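Serine--tRNA ligase (PDB 2DQ0) attaches serine to tRNA(Ser), and probably also to tRNA(Sec), at the expense of ATP as a homodimeric class II aminoacyl-tRNA synthetase. Local coordinates at residues Met1-Val14 with Ile99-His111. Numbering follows the deposited sequence.
Sequences MLDIKLIRENPELV and IDYYLWRLPNITH
Leu103 O, near the C-terminal end of helix 72-103, accepts the backbone N-H of Leu2 at 3.3 Å from Leu2 N. The N-H...O angle of 158° is fairly straight, but the donor sits 39° out of the carbonyl plane. Met1 CA adds a C-H...O contact to Leu103 O at 3.4 Å. The Met1 side chain leaves with CG anti to the backbone N (chi1 180°), which sets CG over one face of the Trp104 indole; SD approaches obliquely, 4.4 Å from the centroid of the five-membered ring, a Met-aromatic contact. Cut back to an alanine, Met1 would probably leave the indole without CG and sulfur against it, and Leu103 CB without Met1 CG beside it. The end of the Leu2 side chain comes near the chain after the helix, crossing Ile109 at about a right angle, with Leu2 CD1 4.0 Å from Ile109 CG1. Ile109 is shared: Leu6 and Ile109 reach toward each other tip to tip, Ile109 CG2 takes Leu13 CD1 at 3.7 Å, and its CD1 reaches Val14 CB at 4.1 Å. Arg383 and Arg384 of the catalytic core also touch Met1. One backbone bond amid aliphatic and Met-aromatic contacts thus implies a largely apolar junction, joining the N-terminus to the exit of the tRNA-binding coiled-coil arm.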
ATOM      1  N   MET A   1      -3.874 -25.603  -7.739  1.00 56.01           N
ATOM      2  CA  MET A   1      -4.893 -26.650  -8.085  1.00 56.83           C
ATOM      3  C   MET A   1      -4.281 -27.855  -8.791  1.00 52.45           C
ATOM      4  O   MET A   1      -3.482 -27.708  -9.712  1.00 48.50           O
ATOM      5  CB  MET A   1      -5.979 -26.059  -8.983  1.00 58.77           C
ATOM      6  CG  MET A   1      -7.057 -27.045  -9.390  1.00 55.59           C
ATOM      7  SD  MET A   1      -8.062 -26.420 -10.738  1.00 60.04           S
ATOM      8  CE  MET A   1      -9.688 -27.159 -10.366  1.00 49.52           C
ATOM      9  N   LEU A   2      -4.652 -29.053  -8.357  1.00 54.07           N
ATOM     10  CA  LEU A   2      -4.125 -30.252  -9.001  1.00 57.58           C
ATOM     11  C   LEU A   2      -5.019 -30.676 -10.147  1.00 57.97           C
ATOM     12  O   LEU A   2      -6.244 -30.498 -10.103  1.00 54.22           O
ATOM     13  CB  LEU A   2      -3.998 -31.426  -8.025  1.00 58.90           C
ATOM     14  CG  LEU A   2      -2.815 -31.442  -7.072  1.00 60.62           C
ATOM     15  CD1 LEU A   2      -1.560 -30.933  -7.781  1.00 65.01           C
ATOM     16  CD2 LEU A   2      -3.141 -30.564  -5.899  1.00 69.62           C
ATOM     17  N   ASP A   3      -4.376 -31.225 -11.174  1.00 61.10           N
ATOM     18  CA  ASP A   3      -5.047 -31.733 -12.362  1.00 60.67           C
ATOM     19  C   ASP A   3      -5.787 -32.990 -11.961  1.00 55.66           C
ATOM     20  O   ASP A   3      -5.190 -33.924 -11.443  1.00 61.15           O
ATOM     21  CB  ASP A   3      -4.013 -32.075 -13.432  1.00 61.91           C
ATOM     22  CG  ASP A   3      -4.632 -32.645 -14.686  1.00 66.47           C
ATOM     23  OD1 ASP A   3      -5.881 -32.756 -14.757  1.00 60.77           O
ATOM     24  OD2 ASP A   3      -3.850 -32.982 -15.602  1.00 72.17           O
ATOM     25  N   ILE A   4      -7.087 -33.024 -12.199  1.00 59.71           N
ATOM     26  CA  ILE A   4      -7.856 -34.196 -11.830  1.00 59.75           C
ATOM     27  C   ILE A   4      -7.225 -35.442 -12.487  1.00 62.57           C
ATOM     28  O   ILE A   4      -7.172 -36.510 -11.875  1.00 61.97           O
ATOM     29  CB  ILE A   4      -9.342 -34.015 -12.249  1.00 59.68           C
ATOM     30  CG1 ILE A   4     -10.246 -34.922 -11.410  1.00 56.01           C
ATOM     31  CG2 ILE A   4      -9.497 -34.231 -13.740  1.00 53.35           C
ATOM     32  CD1 ILE A   4      -9.896 -36.367 -11.423  1.00 53.80           C
ATOM     33  N   LYS A   5      -6.719 -35.288 -13.710  1.00 63.58           N
ATOM     34  CA  LYS A   5      -6.097 -36.399 -14.430  1.00 69.73           C
ATOM     35  C   LYS A   5      -4.997 -37.060 -13.604  1.00 71.25           C
ATOM     36  O   LYS A   5      -4.933 -38.289 -13.483  1.00 66.93           O
ATOM     37  CB  LYS A   5      -5.484 -35.918 -15.749  1.00 77.85           C
ATOM     38  CG  LYS A   5      -6.474 -35.323 -16.761  1.00 93.04           C
ATOM     39  CD  LYS A   5      -7.479 -36.351 -17.262  1.00103.79           C
ATOM     40  CE  LYS A   5      -6.792 -37.496 -18.002  1.00110.06           C
ATOM     41  NZ  LYS A   5      -6.023 -37.015 -19.190  1.00115.25           N
ATOM     42  N   LEU A   6      -4.138 -36.231 -13.028  1.00 66.65           N
ATOM     43  CA  LEU A   6      -3.018 -36.710 -12.238  1.00 64.12           C
ATOM     44  C   LEU A   6      -3.426 -37.551 -11.025  1.00 63.20           C
ATOM     45  O   LEU A   6      -2.759 -38.540 -10.685  1.00 55.78           O
ATOM     46  CB  LEU A   6      -2.158 -35.511 -11.825  1.00 61.79           C
ATOM     47  CG  LEU A   6      -0.854 -35.785 -11.081  1.00 66.22           C
ATOM     48  CD1 LEU A   6      -1.116 -35.871  -9.576  1.00 69.86           C
ATOM     49  CD2 LEU A   6      -0.228 -37.063 -11.619  1.00 62.79           C
ATOM     50  N   ILE A   7      -4.527 -37.189 -10.381  1.00 59.95           N
ATOM     51  CA  ILE A   7      -4.949 -37.966  -9.229  1.00 63.93           C
ATOM     52  C   ILE A   7      -5.619 -39.250  -9.727  1.00 64.86           C
ATOM     53  O   ILE A   7      -5.671 -40.259  -9.020  1.00 60.98           O
ATOM     54  CB  ILE A   7      -5.921 -37.154  -8.285  1.00 68.20           C
ATOM     55  CG1 ILE A   7      -7.264 -36.944  -8.971  1.00 79.42           C
ATOM     56  CG2 ILE A   7      -5.316 -35.790  -7.909  1.00 53.43           C
ATOM     57  CD1 ILE A   7      -8.212 -38.106  -8.794  1.00 92.22           C
ATOM     58  N   ARG A   8      -6.143 -39.218 -10.946  1.00 64.32           N
ATOM     59  CA  ARG A   8      -6.783 -40.412 -11.474  1.00 70.69           C
ATOM     60  C   ARG A   8      -5.736 -41.396 -11.968  1.00 68.98           C
ATOM     61  O   ARG A   8      -5.847 -42.591 -11.738  1.00 68.76           O
ATOM     62  CB  ARG A   8      -7.757 -40.065 -12.605  1.00 71.76           C
ATOM     63  CG  ARG A   8      -9.115 -39.601 -12.102  1.00 68.89           C
ATOM     64  CD  ARG A   8     -10.188 -39.662 -13.182  1.00 63.38           C
ATOM     65  NE  ARG A   8      -9.899 -38.777 -14.301  1.00 66.71           N
ATOM     66  CZ  ARG A   8     -10.744 -37.868 -14.778  1.00 61.03           C
ATOM     67  NH1 ARG A   8     -10.384 -37.108 -15.802  1.00 62.90           N
ATOM     68  NH2 ARG A   8     -11.942 -37.715 -14.228  1.00 62.87           N
ATOM     69  N   GLU A   9      -4.703 -40.884 -12.622  1.00 75.17           N
ATOM     70  CA  GLU A   9      -3.647 -41.734 -13.146  1.00 76.22           C
ATOM     71  C   GLU A   9      -2.499 -42.057 -12.194  1.00 76.39           C
ATOM     72  O   GLU A   9      -1.553 -42.739 -12.593  1.00 72.42           O
ATOM     73  CB  GLU A   9      -3.114 -41.144 -14.452  1.00 78.29           C
ATOM     74  CG  GLU A   9      -4.111 -41.309 -15.589  1.00 85.02           C
ATOM     75  CD  GLU A   9      -3.783 -40.444 -16.781  1.00 91.82           C
ATOM     76  OE1 GLU A   9      -2.601 -40.426 -17.191  1.00 97.95           O
ATOM     77  OE2 GLU A   9      -4.707 -39.787 -17.310  1.00 92.97           O
ATOM     78  N   ASN A  10      -2.561 -41.565 -10.953  1.00 74.50           N
ATOM     79  CA  ASN A  10      -1.529 -41.910  -9.971  1.00 70.55           C
ATOM     80  C   ASN A  10      -1.780 -41.459  -8.551  1.00 67.30           C
ATOM     81  O   ASN A  10      -0.964 -40.772  -7.957  1.00 65.20           O
ATOM     82  CB  ASN A  10      -0.135 -41.437 -10.389  1.00 65.52           C
ATOM     83  CG  ASN A  10       0.975 -42.307  -9.763  1.00 75.23           C
ATOM     84  OD1 ASN A  10       2.164 -42.087  -9.994  1.00 71.95           O
ATOM     85  ND2 ASN A  10       0.573 -43.306  -8.967  1.00 64.68           N
ATOM     86  N   PRO A  11      -2.906 -41.879  -7.971  1.00 69.28           N
ATOM     87  CA  PRO A  11      -3.262 -41.512  -6.596  1.00 68.24           C
ATOM     88  C   PRO A  11      -2.195 -41.803  -5.537  1.00 69.00           C
ATOM     89  O   PRO A  11      -2.058 -41.052  -4.565  1.00 75.98           O
ATOM     90  CB  PRO A  11      -4.563 -42.284  -6.351  1.00 68.49           C
ATOM     91  CG  PRO A  11      -4.495 -43.419  -7.335  1.00 64.71           C
ATOM     92  CD  PRO A  11      -3.919 -42.772  -8.558  1.00 60.60           C
ATOM     93  N   GLU A  12      -1.444 -42.880  -5.711  1.00 65.14           N
ATOM     94  CA  GLU A  12      -0.403 -43.215  -4.739  1.00 64.48           C
ATOM     95  C   GLU A  12       0.691 -42.162  -4.785  1.00 60.08           C
ATOM     96  O   GLU A  12       1.267 -41.832  -3.758  1.00 56.88           O
ATOM     97  CB  GLU A  12       0.198 -44.598  -5.030  1.00 66.66           C
ATOM     98  CG  GLU A  12      -0.750 -45.749  -4.764  1.00 67.80           C
ATOM     99  CD  GLU A  12      -0.973 -45.989  -3.290  1.00 76.03           C
ATOM    100  OE1 GLU A  12      -2.151 -46.112  -2.866  1.00 75.96           O
ATOM    101  OE2 GLU A  12       0.038 -46.070  -2.557  1.00 83.70           O
ATOM    102  N   LEU A  13       0.975 -41.644  -5.977  1.00 52.59           N
ATOM    103  CA  LEU A  13       1.989 -40.612  -6.135  1.00 49.55           C
ATOM    104  C   LEU A  13       1.596 -39.381  -5.333  1.00 55.42           C
ATOM    105  O   LEU A  13       2.421 -38.792  -4.639  1.00 59.13           O
ATOM    106  CB  LEU A  13       2.136 -40.241  -7.609  1.00 52.31           C
ATOM    107  CG  LEU A  13       3.049 -39.103  -8.093  1.00 54.10           C
ATOM    108  CD1 LEU A  13       2.441 -37.776  -7.756  1.00 57.62           C
ATOM    109  CD2 LEU A  13       4.421 -39.227  -7.485  1.00 63.57           C
ATOM    110  N   VAL A  14       0.328 -39.000  -5.420  1.00 56.27           N
ATOM    111  CA  VAL A  14      -0.145 -37.832  -4.705  1.00 66.79           C
ATOM    112  C   VAL A  14      -0.286 -38.077  -3.191  1.00 68.35           C
ATOM    113  O   VAL A  14      -0.050 -37.169  -2.381  1.00 68.99           O
ATOM    114  CB  VAL A  14      -1.465 -37.286  -5.346  1.00 63.83           C
ATOM    115  CG1 VAL A  14      -2.352 -38.417  -5.749  1.00 74.46           C
ATOM    116  CG2 VAL A  14      -2.189 -36.366  -4.374  1.00 60.58           C
ATOM    117  N   ILE A  99     -15.560 -31.804  -5.824  1.00 52.98           N
ATOM    118  CA  ILE A  99     -14.275 -32.256  -6.318  1.00 56.27           C
ATOM    119  C   ILE A  99     -13.269 -31.106  -6.361  1.00 62.62           C
ATOM    120  O   ILE A  99     -12.148 -31.230  -5.850  1.00 66.57           O
ATOM    121  CB  ILE A  99     -14.405 -32.870  -7.731  1.00 57.33           C
ATOM    122  CG1 ILE A  99     -15.183 -34.180  -7.657  1.00 54.97           C
ATOM    123  CG2 ILE A  99     -13.032 -33.117  -8.332  1.00 57.48           C
ATOM    124  CD1 ILE A  99     -15.687 -34.644  -8.992  1.00 62.03           C
ATOM    125  N   ASP A 100     -13.668 -29.989  -6.974  1.00 61.06           N
ATOM    126  CA  ASP A 100     -12.790 -28.833  -7.094  1.00 54.35           C
ATOM    127  C   ASP A 100     -12.394 -28.267  -5.738  1.00 55.12           C
ATOM    128  O   ASP A 100     -11.262 -27.817  -5.560  1.00 55.39           O
ATOM    129  CB  ASP A 100     -13.433 -27.741  -7.943  1.00 54.30           C
ATOM    130  CG  ASP A 100     -13.475 -28.097  -9.411  1.00 63.62           C
ATOM    131  OD1 ASP A 100     -12.519 -28.745  -9.894  1.00 74.64           O
ATOM    132  OD2 ASP A 100     -14.455 -27.714 -10.088  1.00 66.64           O
ATOM    133  N   TYR A 101     -13.323 -28.284  -4.787  1.00 48.89           N
ATOM    134  CA  TYR A 101     -13.041 -27.798  -3.437  1.00 50.79           C
ATOM    135  C   TYR A 101     -11.754 -28.430  -2.914  1.00 47.43           C
ATOM    136  O   TYR A 101     -10.905 -27.751  -2.349  1.00 46.01           O
ATOM    137  CB  TYR A 101     -14.182 -28.150  -2.504  1.00 52.08           C
ATOM    138  CG  TYR A 101     -13.917 -27.784  -1.072  1.00 51.00           C
ATOM    139  CD1 TYR A 101     -14.302 -26.547  -0.575  1.00 48.45           C
ATOM    140  CD2 TYR A 101     -13.311 -28.699  -0.200  1.00 53.50           C
ATOM    141  CE1 TYR A 101     -14.104 -26.216   0.766  1.00 61.02           C
ATOM    142  CE2 TYR A 101     -13.103 -28.390   1.136  1.00 62.28           C
ATOM    143  CZ  TYR A 101     -13.504 -27.140   1.616  1.00 71.45           C
ATOM    144  OH  TYR A 101     -13.305 -26.808   2.938  1.00 74.48           O
ATOM    145  N   TYR A 102     -11.623 -29.738  -3.102  1.00 49.69           N
ATOM    146  CA  TYR A 102     -10.427 -30.447  -2.681  1.00 48.12           C
ATOM    147  C   TYR A 102      -9.264 -30.124  -3.614  1.00 50.22           C
ATOM    148  O   TYR A 102      -8.137 -29.868  -3.170  1.00 48.08           O
ATOM    149  CB  TYR A 102     -10.663 -31.956  -2.692  1.00 51.57           C
ATOM    150  CG  TYR A 102     -11.683 -32.425  -1.683  1.00 56.89           C
ATOM    151  CD1 TYR A 102     -12.875 -33.025  -2.095  1.00 55.40           C
ATOM    152  CD2 TYR A 102     -11.457 -32.269  -0.317  1.00 49.48           C
ATOM    153  CE1 TYR A 102     -13.814 -33.452  -1.173  1.00 60.00           C
ATOM    154  CE2 TYR A 102     -12.383 -32.695   0.614  1.00 52.39           C
ATOM    155  CZ  TYR A 102     -13.562 -33.283   0.184  1.00 61.24           C
ATOM    156  OH  TYR A 102     -14.496 -33.686   1.108  1.00 64.63           O
ATOM    157  N   LEU A 103      -9.529 -30.133  -4.914  1.00 46.23           N
ATOM    158  CA  LEU A 103      -8.459 -29.861  -5.858  1.00 44.06           C
ATOM    159  C   LEU A 103      -7.745 -28.549  -5.591  1.00 44.22           C
ATOM    160  O   LEU A 103      -6.538 -28.472  -5.745  1.00 45.39           O
ATOM    161  CB  LEU A 103      -8.988 -29.881  -7.297  1.00 57.03           C
ATOM    162  CG  LEU A 103      -9.343 -31.251  -7.891  1.00 61.04           C
ATOM    163  CD1 LEU A 103      -9.819 -31.074  -9.326  1.00 54.98           C
ATOM    164  CD2 LEU A 103      -8.127 -32.173  -7.828  1.00 52.16           C
ATOM    165  N   TRP A 104      -8.491 -27.518  -5.194  1.00 49.02           N
ATOM    166  CA  TRP A 104      -7.917 -26.197  -4.933  1.00 52.46           C
ATOM    167  C   TRP A 104      -7.215 -26.162  -3.607  1.00 53.45           C
ATOM    168  O   TRP A 104      -6.437 -25.257  -3.323  1.00 51.99           O
ATOM    169  CB  TRP A 104      -8.999 -25.117  -4.903  1.00 48.43           C
ATOM    170  CG  TRP A 104      -9.448 -24.667  -6.243  1.00 60.57           C
ATOM    171  CD1 TRP A 104     -10.182 -25.382  -7.150  1.00 58.45           C
ATOM    172  CD2 TRP A 104      -9.184 -23.398  -6.849  1.00 61.89           C
ATOM    173  NE1 TRP A 104     -10.387 -24.635  -8.280  1.00 70.52           N
ATOM    174  CE2 TRP A 104      -9.789 -23.411  -8.124  1.00 66.80           C
ATOM    175  CE3 TRP A 104      -8.492 -22.248  -6.437  1.00 54.22           C
ATOM    176  CZ2 TRP A 104      -9.727 -22.312  -8.996  1.00 59.92           C
ATOM    177  CZ3 TRP A 104      -8.428 -21.161  -7.298  1.00 50.66           C
ATOM    178  CH2 TRP A 104      -9.044 -21.201  -8.566  1.00 60.17           C
ATOM    179  N   ARG A 105      -7.509 -27.156  -2.788  1.00 51.35           N
ATOM    180  CA  ARG A 105      -6.935 -27.199  -1.474  1.00 49.65           C
ATOM    181  C   ARG A 105      -5.857 -28.258  -1.311  1.00 51.68           C
ATOM    182  O   ARG A 105      -5.569 -28.698  -0.200  1.00 57.14           O
ATOM    183  CB  ARG A 105      -8.071 -27.333  -0.449  1.00 45.51           C
ATOM    184  CG  ARG A 105      -8.495 -25.968   0.133  1.00 53.74           C
ATOM    185  CD  ARG A 105      -9.951 -25.892   0.578  1.00 42.25           C
ATOM    186  NE  ARG A 105     -10.783 -25.730  -0.597  1.00 60.93           N
ATOM    187  CZ  ARG A 105     -11.672 -24.762  -0.754  1.00 54.64           C
ATOM    188  NH1 ARG A 105     -11.844 -23.873   0.204  1.00 49.74           N
ATOM    189  NH2 ARG A 105     -12.375 -24.688  -1.879  1.00 63.22           N
ATOM    190  N   LEU A 106      -5.253 -28.657  -2.428  1.00 50.23           N
ATOM    191  CA  LEU A 106      -4.173 -29.633  -2.407  1.00 49.46           C
ATOM    192  C   LEU A 106      -2.894 -28.962  -2.910  1.00 46.48           C
ATOM    193  O   LEU A 106      -2.908 -28.225  -3.884  1.00 51.83           O
ATOM    194  CB  LEU A 106      -4.539 -30.860  -3.254  1.00 49.52           C
ATOM    195  CG  LEU A 106      -5.585 -31.801  -2.624  1.00 56.60           C
ATOM    196  CD1 LEU A 106      -6.002 -32.866  -3.631  1.00 58.23           C
ATOM    197  CD2 LEU A 106      -5.008 -32.453  -1.365  1.00 51.48           C
ATOM    198  N   PRO A 107      -1.771 -29.191  -2.230  1.00 44.57           N
ATOM    199  CA  PRO A 107      -0.523 -28.567  -2.660  1.00 47.52           C
ATOM    200  C   PRO A 107       0.067 -29.167  -3.909  1.00 50.53           C
ATOM    201  O   PRO A 107      -0.192 -30.319  -4.236  1.00 48.88           O
ATOM    202  CB  PRO A 107       0.397 -28.761  -1.452  1.00 44.68           C
ATOM    203  CG  PRO A 107      -0.013 -30.080  -0.952  1.00 50.82           C
ATOM    204  CD  PRO A 107      -1.556 -30.007  -1.024  1.00 46.79           C
ATOM    205  N   ASN A 108       0.891 -28.373  -4.588  1.00 56.45           N
ATOM    206  CA  ASN A 108       1.545 -28.816  -5.801  1.00 56.37           C
ATOM    207  C   ASN A 108       2.395 -30.036  -5.482  1.00 58.04           C
ATOM    208  O   ASN A 108       2.918 -30.168  -4.378  1.00 56.78           O
ATOM    209  CB  ASN A 108       2.433 -27.711  -6.374  1.00 51.76           C
ATOM    210  CG  ASN A 108       2.661 -27.875  -7.871  1.00 56.84           C
ATOM    211  OD1 ASN A 108       3.273 -27.025  -8.522  1.00 61.03           O
ATOM    212  ND2 ASN A 108       2.157 -28.976  -8.425  1.00 53.95           N
ATOM    213  N   ILE A 109       2.502 -30.937  -6.453  1.00 57.03           N
ATOM    214  CA  ILE A 109       3.299 -32.130  -6.294  1.00 48.46           C
ATOM    215  C   ILE A 109       4.743 -31.665  -6.353  1.00 52.40           C
ATOM    216  O   ILE A 109       5.113 -30.882  -7.233  1.00 46.92           O
ATOM    217  CB  ILE A 109       3.038 -33.127  -7.432  1.00 52.50           C
ATOM    218  CG1 ILE A 109       1.555 -33.488  -7.473  1.00 50.64           C
ATOM    219  CG2 ILE A 109       3.874 -34.392  -7.224  1.00 54.84           C
ATOM    220  CD1 ILE A 109       1.055 -34.120  -6.203  1.00 35.85           C
ATOM    221  N   THR A 110       5.552 -32.139  -5.408  1.00 52.01           N
ATOM    222  CA  THR A 110       6.957 -31.763  -5.343  1.00 50.70           C
ATOM    223  C   THR A 110       7.762 -32.459  -6.425  1.00 56.15           C
ATOM    224  O   THR A 110       7.417 -33.557  -6.876  1.00 57.33           O
ATOM    225  CB  THR A 110       7.604 -32.144  -3.986  1.00 47.63           C
ATOM    226  OG1 THR A 110       7.760 -33.568  -3.913  1.00 47.11           O
ATOM    227  CG2 THR A 110       6.741 -31.665  -2.816  1.00 49.80           C
ATOM    228  N   HIS A 111       8.846 -31.807  -6.821  1.00 58.06           N
ATOM    229  CA  HIS A 111       9.753 -32.337  -7.812  1.00 58.72           C
ATOM    230  C   HIS A 111      10.639 -33.399  -7.152  1.00 66.12           C
ATOM    231  O   HIS A 111      10.888 -33.374  -5.934  1.00 58.26           O
ATOM    232  CB  HIS A 111      10.615 -31.217  -8.381  1.00 57.78           C
ATOM    233  CG  HIS A 111      11.508 -31.654  -9.499  1.00 72.56           C
ATOM    234  ND1 HIS A 111      12.665 -32.374  -9.290  1.00 69.13           N
ATOM    235  CD2 HIS A 111      11.406 -31.485 -10.840  1.00 67.04           C
ATOM    236  CE1 HIS A 111      13.239 -32.623 -10.453  1.00 61.77           C
ATOM    237  NE2 HIS A 111      12.495 -32.094 -11.409  1.00 65.53           N
TER